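Local atomic coordinates of Crov588 (Cafeteriavirus, PDB entry 6NYR), a protein that is of unknown function but folds as a circular leucine-rich-repeat protein built from FNIP repeats, possibly binding other proteins, as many leucine-rich-repeat proteins do. Residues L165-Q176 and L187-Q198. Sequence-based numbering, arbitrary orientation. Where two conformers were deposited one is given.
Sequences LTHLSFGDCFNQ and LTYLEFGRNFNQ
In the Tyr189 conformer described, His167 lies in an offset stack against Tyr189, with ring centroids 4.4 Å apart and planes inclined by 21°; His167 NE2 sits over one face of the phenol ring, toward its rim. Thr166 OG1 meets His167 ND1 in the imidazole plane at 2.8 Å, which helps fix the ring's rotation. The stack continues through His145 and His211 in the adjoining coils. Beneath it, strands 167-169 and 189-191 run parallel. Thr166 O takes three hydrogen bonds, from Tyr189 N, Thr188 N and Thr188 OG1.

On the opposite face of the strands, Leu168 and Leu190 point the same way, side by side, with CD2 of the former 3.7 Å from CD1 of the latter. Phe170 and Phe192 repeat this relation: their planes differ by 4°, yet they are slid apart and barely overlap. Phe174 CE2 approaches Phe196 CD1 at 3.8 Å and also meets the edge of Phe192.

Farther along, Asn175 CG stands anti to its own N (chi1 -173°), carrying OD1 across to Asn197 N at 3.0 Å and Gln198 NE2 at 2.8 Å. These donors reach it from opposite faces of the amide. Asn197 OD1 passes the pattern on to Asn219 and Gln220. Such repetition of inward leucines and phenylalanines and of the bridging asparagine characterises a leucine-rich-repeat solenoid, here of FNIP repeats curved into a circle.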
ATOM      1  N   LEU A 165     -23.847   0.869 -24.514  1.00 54.43           N
ATOM      2  CA  LEU A 165     -22.515   1.023 -23.945  1.00 55.39           C
ATOM      3  C   LEU A 165     -22.494   2.120 -22.888  1.00 53.57           C
ATOM      4  O   LEU A 165     -23.011   3.221 -23.105  1.00 54.72           O
ATOM      5  CB  LEU A 165     -21.519   1.349 -25.055  1.00 53.40           C
ATOM      6  CG  LEU A 165     -20.041   1.041 -24.833  1.00 54.11           C
ATOM      7  CD1 LEU A 165     -19.774  -0.448 -24.947  1.00 53.33           C
ATOM      8  CD2 LEU A 165     -19.193   1.834 -25.825  1.00 51.18           C
ATOM      9  N   THR A 166     -21.890   1.813 -21.741  1.00 50.29           N
ATOM     10  CA  THR A 166     -21.700   2.788 -20.675  1.00 50.72           C
ATOM     11  C   THR A 166     -20.245   3.178 -20.456  1.00 52.70           C
ATOM     12  O   THR A 166     -19.980   4.291 -19.994  1.00 52.91           O
ATOM     13  CB  THR A 166     -22.259   2.254 -19.344  1.00 50.13           C
ATOM     14  OG1 THR A 166     -21.623   1.011 -19.020  1.00 50.45           O
ATOM     15  CG2 THR A 166     -23.761   2.059 -19.421  1.00 49.17           C
ATOM     16  N   HIS A 167     -19.298   2.296 -20.773  1.00 50.68           N
ATOM     17  CA  HIS A 167     -17.887   2.517 -20.479  1.00 49.16           C
ATOM     18  C   HIS A 167     -17.070   2.286 -21.739  1.00 49.31           C
ATOM     19  O   HIS A 167     -17.133   1.203 -22.333  1.00 51.33           O
ATOM     20  CB  HIS A 167     -17.411   1.594 -19.351  1.00 52.69           C
ATOM     21  CG  HIS A 167     -17.956   1.958 -18.005  1.00 57.23           C
ATOM     22  ND1 HIS A 167     -19.293   1.854 -17.687  1.00 59.96           N
ATOM     23  CD2 HIS A 167     -17.343   2.442 -16.899  1.00 58.51           C
ATOM     24  CE1 HIS A 167     -19.479   2.249 -16.440  1.00 60.91           C
ATOM     25  NE2 HIS A 167     -18.312   2.613 -15.940  1.00 60.42           N
ATOM     26  N   LEU A 168     -16.312   3.302 -22.144  1.00 48.74           N
ATOM     27  CA  LEU A 168     -15.470   3.241 -23.329  1.00 48.59           C
ATOM     28  C   LEU A 168     -14.089   3.785 -22.996  1.00 46.06           C
ATOM     29  O   LEU A 168     -13.965   4.912 -22.504  1.00 42.81           O
ATOM     30  CB  LEU A 168     -16.080   4.046 -24.480  1.00 49.26           C
ATOM     31  CG  LEU A 168     -15.244   4.134 -25.761  1.00 47.54           C
ATOM     32  CD1 LEU A 168     -15.146   2.760 -26.412  1.00 46.68           C
ATOM     33  CD2 LEU A 168     -15.807   5.168 -26.724  1.00 46.31           C
ATOM     34  N   SER A 169     -13.058   2.989 -23.268  1.00 47.36           N
ATOM     35  CA  SER A 169     -11.678   3.375 -22.998  1.00 47.79           C
ATOM     36  C   SER A 169     -10.836   3.091 -24.231  1.00 46.99           C
ATOM     37  O   SER A 169     -10.744   1.940 -24.672  1.00 46.68           O
ATOM     38  CB  SER A 169     -11.112   2.624 -21.788  1.00 50.12           C
ATOM     39  OG  SER A 169     -11.948   2.777 -20.656  1.00 52.84           O
ATOM     40  N   PHE A 170     -10.219   4.133 -24.777  1.00 45.41           N
ATOM     41  CA  PHE A 170      -9.309   3.995 -25.900  1.00 45.67           C
ATOM     42  C   PHE A 170      -7.884   3.774 -25.409  1.00 46.33           C
ATOM     43  O   PHE A 170      -7.519   4.177 -24.300  1.00 51.48           O
ATOM     44  CB  PHE A 170      -9.352   5.241 -26.782  1.00 44.01           C
ATOM     45  CG  PHE A 170     -10.625   5.401 -27.543  1.00 43.79           C
ATOM     46  CD1 PHE A 170     -10.816   4.728 -28.738  1.00 44.61           C
ATOM     47  CD2 PHE A 170     -11.627   6.236 -27.081  1.00 46.21           C
ATOM     48  CE1 PHE A 170     -11.981   4.881 -29.453  1.00 44.63           C
ATOM     49  CE2 PHE A 170     -12.799   6.386 -27.795  1.00 45.21           C
ATOM     50  CZ  PHE A 170     -12.972   5.708 -28.980  1.00 45.45           C
ATOM     51  N   GLY A 171      -7.077   3.136 -26.254  1.00 44.74           N
ATOM     52  CA  GLY A 171      -5.690   2.872 -25.944  1.00 44.44           C
ATOM     53  C   GLY A 171      -4.759   3.948 -26.470  1.00 43.26           C
ATOM     54  O   GLY A 171      -5.179   5.012 -26.928  1.00 43.67           O
ATOM     55  N   ASP A 172      -3.462   3.632 -26.433  1.00 43.72           N
ATOM     56  CA  ASP A 172      -2.434   4.647 -26.645  1.00 44.53           C
ATOM     57  C   ASP A 172      -2.501   5.252 -28.041  1.00 43.96           C
ATOM     58  O   ASP A 172      -2.280   6.456 -28.218  1.00 42.43           O
ATOM     59  CB  ASP A 172      -1.046   4.048 -26.412  1.00 43.54           C
ATOM     60  CG  ASP A 172      -0.758   3.789 -24.953  1.00 48.00           C
ATOM     61  OD1 ASP A 172      -1.419   4.407 -24.095  1.00 55.05           O
ATOM     62  OD2 ASP A 172       0.128   2.961 -24.667  1.00 49.64           O
ATOM     63  N   CYS A 173      -2.768   4.431 -29.051  1.00 43.56           N
ATOM     64  CA  CYS A 173      -2.596   4.858 -30.429  1.00 40.10           C
ATOM     65  C   CYS A 173      -3.856   5.460 -31.029  1.00 38.47           C
ATOM     66  O   CYS A 173      -3.776   6.082 -32.092  1.00 40.09           O
ATOM     67  CB  CYS A 173      -2.130   3.679 -31.295  1.00 44.22           C
ATOM     68  SG  CYS A 173      -0.427   3.140 -31.002  1.00 42.43           S
ATOM     69  N   PHE A 174      -5.011   5.280 -30.402  1.00 39.76           N
ATOM     70  CA  PHE A 174      -6.231   5.808 -30.988  1.00 40.70           C
ATOM     71  C   PHE A 174      -6.125   7.320 -31.155  1.00 47.29           C
ATOM     72  O   PHE A 174      -5.873   8.050 -30.189  1.00 47.52           O
ATOM     73  CB  PHE A 174      -7.453   5.483 -30.143  1.00 40.91           C
ATOM     74  CG  PHE A 174      -8.722   6.040 -30.723  1.00 43.21           C
ATOM     75  CD1 PHE A 174      -9.306   5.430 -31.820  1.00 42.33           C
ATOM     76  CD2 PHE A 174      -9.313   7.181 -30.201  1.00 45.45           C
ATOM     77  CE1 PHE A 174     -10.458   5.936 -32.380  1.00 42.10           C
ATOM     78  CE2 PHE A 174     -10.473   7.687 -30.755  1.00 45.16           C
ATOM     79  CZ  PHE A 174     -11.045   7.062 -31.847  1.00 44.24           C
ATOM     80  N   ASN A 175      -6.327   7.789 -32.385  1.00 48.65           N
ATOM     81  CA  ASN A 175      -6.328   9.215 -32.680  1.00 45.64           C
ATOM     82  C   ASN A 175      -7.134   9.459 -33.952  1.00 42.03           C
ATOM     83  O   ASN A 175      -6.580   9.875 -34.975  1.00 41.31           O
ATOM     84  CB  ASN A 175      -4.903   9.741 -32.823  1.00 42.53           C
ATOM     85  CG  ASN A 175      -4.856  11.256 -32.959  1.00 44.85           C
ATOM     86  OD1 ASN A 175      -5.791  11.961 -32.574  1.00 45.84           O
ATOM     87  ND2 ASN A 175      -3.764  11.763 -33.511  1.00 45.62           N
ATOM     88  N   GLN A 176      -8.435   9.174 -33.905  1.00 42.99           N
ATOM     89  CA  GLN A 176      -9.333   9.452 -35.015  1.00 47.70           C
ATOM     90  C   GLN A 176     -10.439  10.393 -34.556  1.00 47.26           C
ATOM     91  O   GLN A 176     -10.843  10.382 -33.391  1.00 46.80           O
ATOM     92  CB  GLN A 176      -9.963   8.171 -35.586  1.00 46.55           C
ATOM     93  CG  GLN A 176      -8.984   7.187 -36.196  1.00 46.86           C
ATOM     94  CD  GLN A 176      -8.317   7.715 -37.453  1.00 46.24           C
ATOM     95  OE1 GLN A 176      -8.917   8.468 -38.227  1.00 45.27           O
ATOM     96  NE2 GLN A 176      -7.068   7.315 -37.666  1.00 44.95           N
ATOM     97  N   LEU A 187     -23.706   6.457 -22.805  1.00 57.32           N
ATOM     98  CA  LEU A 187     -22.330   6.456 -22.327  1.00 57.94           C
ATOM     99  C   LEU A 187     -22.176   7.369 -21.116  1.00 55.53           C
ATOM    100  O   LEU A 187     -22.698   8.487 -21.086  1.00 56.14           O
ATOM    101  CB  LEU A 187     -21.398   6.894 -23.454  1.00 59.76           C
ATOM    102  CG  LEU A 187     -19.921   6.530 -23.349  1.00 60.34           C
ATOM    103  CD1 LEU A 187     -19.728   5.025 -23.432  1.00 58.53           C
ATOM    104  CD2 LEU A 187     -19.129   7.233 -24.449  1.00 61.38           C
ATOM    105  N   THR A 188     -21.451   6.878 -20.111  1.00 51.23           N
ATOM    106  CA  THR A 188     -21.218   7.614 -18.879  1.00 49.26           C
ATOM    107  C   THR A 188     -19.743   7.832 -18.570  1.00 48.37           C
ATOM    108  O   THR A 188     -19.394   8.871 -18.003  1.00 46.20           O
ATOM    109  CB  THR A 188     -21.845   6.877 -17.684  1.00 52.77           C
ATOM    110  OG1 THR A 188     -21.195   5.611 -17.507  1.00 56.61           O
ATOM    111  CG2 THR A 188     -23.329   6.648 -17.905  1.00 51.39           C
ATOM    112  N   TYR A 189     -18.878   6.876 -18.907  0.50 49.52           N
ATOM    113  CA  TYR A 189     -17.437   6.984 -18.706  0.50 47.25           C
ATOM    114  C   TYR A 189     -16.757   6.965 -20.071  0.50 48.37           C
ATOM    115  O   TYR A 189     -16.938   6.015 -20.841  0.50 47.08           O
ATOM    116  CB  TYR A 189     -16.911   5.830 -17.841  0.50 47.14           C
ATOM    117  CG  TYR A 189     -17.227   5.924 -16.365  0.50 46.03           C
ATOM    118  CD1 TYR A 189     -18.536   6.039 -15.918  0.50 47.72           C
ATOM    119  CD2 TYR A 189     -16.214   5.871 -15.417  0.50 45.35           C
ATOM    120  CE1 TYR A 189     -18.827   6.119 -14.569  0.50 47.48           C
ATOM    121  CE2 TYR A 189     -16.495   5.947 -14.064  0.50 45.39           C
ATOM    122  CZ  TYR A 189     -17.801   6.069 -13.646  0.50 45.78           C
ATOM    123  OH  TYR A 189     -18.079   6.147 -12.302  0.50 46.85           O
ATOM    124  N   LEU A 190     -15.975   8.001 -20.367  1.00 45.15           N
ATOM    125  CA  LEU A 190     -15.199   8.068 -21.604  1.00 45.54           C
ATOM    126  C   LEU A 190     -13.757   8.386 -21.247  1.00 44.77           C
ATOM    127  O   LEU A 190     -13.490   9.384 -20.567  1.00 41.50           O
ATOM    128  CB  LEU A 190     -15.761   9.116 -22.565  1.00 46.58           C
ATOM    129  CG  LEU A 190     -15.010   9.320 -23.886  1.00 47.06           C
ATOM    130  CD1 LEU A 190     -14.849   8.014 -24.648  1.00 46.90           C
ATOM    131  CD2 LEU A 190     -15.717  10.362 -24.760  1.00 41.94           C
ATOM    132  N   GLU A 191     -12.834   7.533 -21.686  1.00 47.11           N
ATOM    133  CA  GLU A 191     -11.410   7.754 -21.470  1.00 49.87           C
ATOM    134  C   GLU A 191     -10.665   7.667 -22.793  1.00 46.80           C
ATOM    135  O   GLU A 191     -10.695   6.627 -23.460  1.00 49.80           O
ATOM    136  CB  GLU A 191     -10.822   6.745 -20.480  1.00 49.70           C
ATOM    137  CG  GLU A 191      -9.343   6.997 -20.221  1.00 51.78           C
ATOM    138  CD  GLU A 191      -8.770   6.152 -19.109  1.00 52.75           C
ATOM    139  OE1 GLU A 191      -9.552   5.500 -18.386  1.00 51.81           O
ATOM    140  OE2 GLU A 191      -7.529   6.141 -18.961  1.00 56.21           O
ATOM    141  N   PHE A 192      -9.994   8.753 -23.163  1.00 45.04           N
ATOM    142  CA  PHE A 192      -9.084   8.759 -24.297  1.00 46.22           C
ATOM    143  C   PHE A 192      -7.670   8.409 -23.846  1.00 44.39           C
ATOM    144  O   PHE A 192      -7.287   8.620 -22.692  1.00 44.71           O
ATOM    145  CB  PHE A 192      -9.079  10.121 -24.990  1.00 44.61           C
ATOM    146  CG  PHE A 192     -10.345  10.424 -25.730  1.00 47.47           C
ATOM    147  CD1 PHE A 192     -10.627   9.790 -26.928  1.00 48.26           C
ATOM    148  CD2 PHE A 192     -11.254  11.339 -25.228  1.00 47.94           C
ATOM    149  CE1 PHE A 192     -11.793  10.064 -27.611  1.00 48.73           C
ATOM    150  CE2 PHE A 192     -12.421  11.618 -25.908  1.00 48.02           C
ATOM    151  CZ  PHE A 192     -12.690  10.979 -27.099  1.00 50.25           C
ATOM    152  N   GLY A 193      -6.889   7.878 -24.787  1.00 46.96           N
ATOM    153  CA  GLY A 193      -5.548   7.422 -24.511  1.00 46.43           C
ATOM    154  C   GLY A 193      -4.490   8.432 -24.919  1.00 46.45           C
ATOM    155  O   GLY A 193      -4.771   9.592 -25.230  1.00 43.79           O
ATOM    156  N   ARG A 194      -3.243   7.954 -24.937  1.00 47.35           N
ATOM    157  CA  ARG A 194      -2.089   8.826 -25.120  1.00 47.30           C
ATOM    158  C   ARG A 194      -2.266   9.785 -26.292  1.00 44.64           C
ATOM    159  O   ARG A 194      -2.172  11.007 -26.135  1.00 43.44           O
ATOM    160  CB  ARG A 194      -0.839   7.970 -25.349  1.00 49.58           C
ATOM    161  CG  ARG A 194       0.477   8.633 -24.987  1.00 54.50           C
ATOM    162  CD  ARG A 194       1.641   7.688 -25.270  1.00 60.75           C
ATOM    163  NE  ARG A 194       1.622   7.274 -26.676  1.00 67.43           N
ATOM    164  CZ  ARG A 194       2.413   6.348 -27.207  1.00 71.73           C
ATOM    165  NH1 ARG A 194       3.308   5.726 -26.454  1.00 75.97           N
ATOM    166  NH2 ARG A 194       2.308   6.046 -28.495  1.00 71.55           N
ATOM    167  N   ASN A 195      -2.516   9.246 -27.481  1.00 45.09           N
ATOM    168  CA  ASN A 195      -2.333   9.999 -28.714  1.00 47.01           C
ATOM    169  C   ASN A 195      -3.583  10.711 -29.206  1.00 45.23           C
ATOM    170  O   ASN A 195      -3.516  11.383 -30.240  1.00 46.38           O
ATOM    171  CB  ASN A 195      -1.816   9.070 -29.821  1.00 46.78           C
ATOM    172  CG  ASN A 195      -0.392   8.625 -29.584  1.00 47.70           C
ATOM    173  OD1 ASN A 195       0.214   8.969 -28.567  1.00 48.74           O
ATOM    174  ND2 ASN A 195       0.153   7.847 -30.510  1.00 46.67           N
ATOM    175  N   PHE A 196      -4.717  10.575 -28.528  1.00 41.32           N
ATOM    176  CA  PHE A 196      -5.909  11.253 -29.004  1.00 43.90           C
ATOM    177  C   PHE A 196      -5.724  12.764 -28.880  1.00 45.43           C
ATOM    178  O   PHE A 196      -5.609  13.294 -27.769  1.00 43.87           O
ATOM    179  CB  PHE A 196      -7.149  10.825 -28.230  1.00 43.36           C
ATOM    180  CG  PHE A 196      -8.385  11.547 -28.668  1.00 44.62           C
ATOM    181  CD1 PHE A 196      -9.082  11.134 -29.791  1.00 44.05           C
ATOM    182  CD2 PHE A 196      -8.834  12.657 -27.981  1.00 43.98           C
ATOM    183  CE1 PHE A 196     -10.214  11.805 -30.210  1.00 43.74           C
ATOM    184  CE2 PHE A 196      -9.967  13.336 -28.391  1.00 44.51           C
ATOM    185  CZ  PHE A 196     -10.658  12.911 -29.508  1.00 44.28           C
ATOM    186  N   ASN A 197      -5.710  13.458 -30.024  1.00 47.24           N
ATOM    187  CA  ASN A 197      -5.562  14.913 -30.075  1.00 47.60           C
ATOM    188  C   ASN A 197      -6.423  15.403 -31.244  1.00 46.34           C
ATOM    189  O   ASN A 197      -5.941  15.914 -32.247  1.00 43.87           O
ATOM    190  CB  ASN A 197      -4.100  15.330 -30.226  1.00 48.45           C
ATOM    191  CG  ASN A 197      -3.908  16.827 -30.086  1.00 48.57           C
ATOM    192  OD1 ASN A 197      -4.780  17.533 -29.574  1.00 48.73           O
ATOM    193  ND2 ASN A 197      -2.764  17.322 -30.539  1.00 48.61           N
ATOM    194  N   GLN A 198      -7.732  15.233 -31.100  1.00 49.18           N
ATOM    195  CA  GLN A 198      -8.710  15.527 -32.139  1.00 50.15           C
ATOM    196  C   GLN A 198      -9.738  16.502 -31.580  1.00 52.47           C
ATOM    197  O   GLN A 198     -10.097  16.434 -30.400  1.00 54.04           O
ATOM    198  CB  GLN A 198      -9.381  14.227 -32.601  1.00 49.27           C
ATOM    199  CG  GLN A 198      -9.386  13.967 -34.103  1.00 49.77           C
ATOM    200  CD  GLN A 198      -8.093  14.347 -34.795  1.00 52.63           C
ATOM    201  OE1 GLN A 198      -8.078  15.253 -35.631  1.00 57.87           O
ATOM    202  NE2 GLN A 198      -7.005  13.671 -34.452  1.00 50.64           N
TER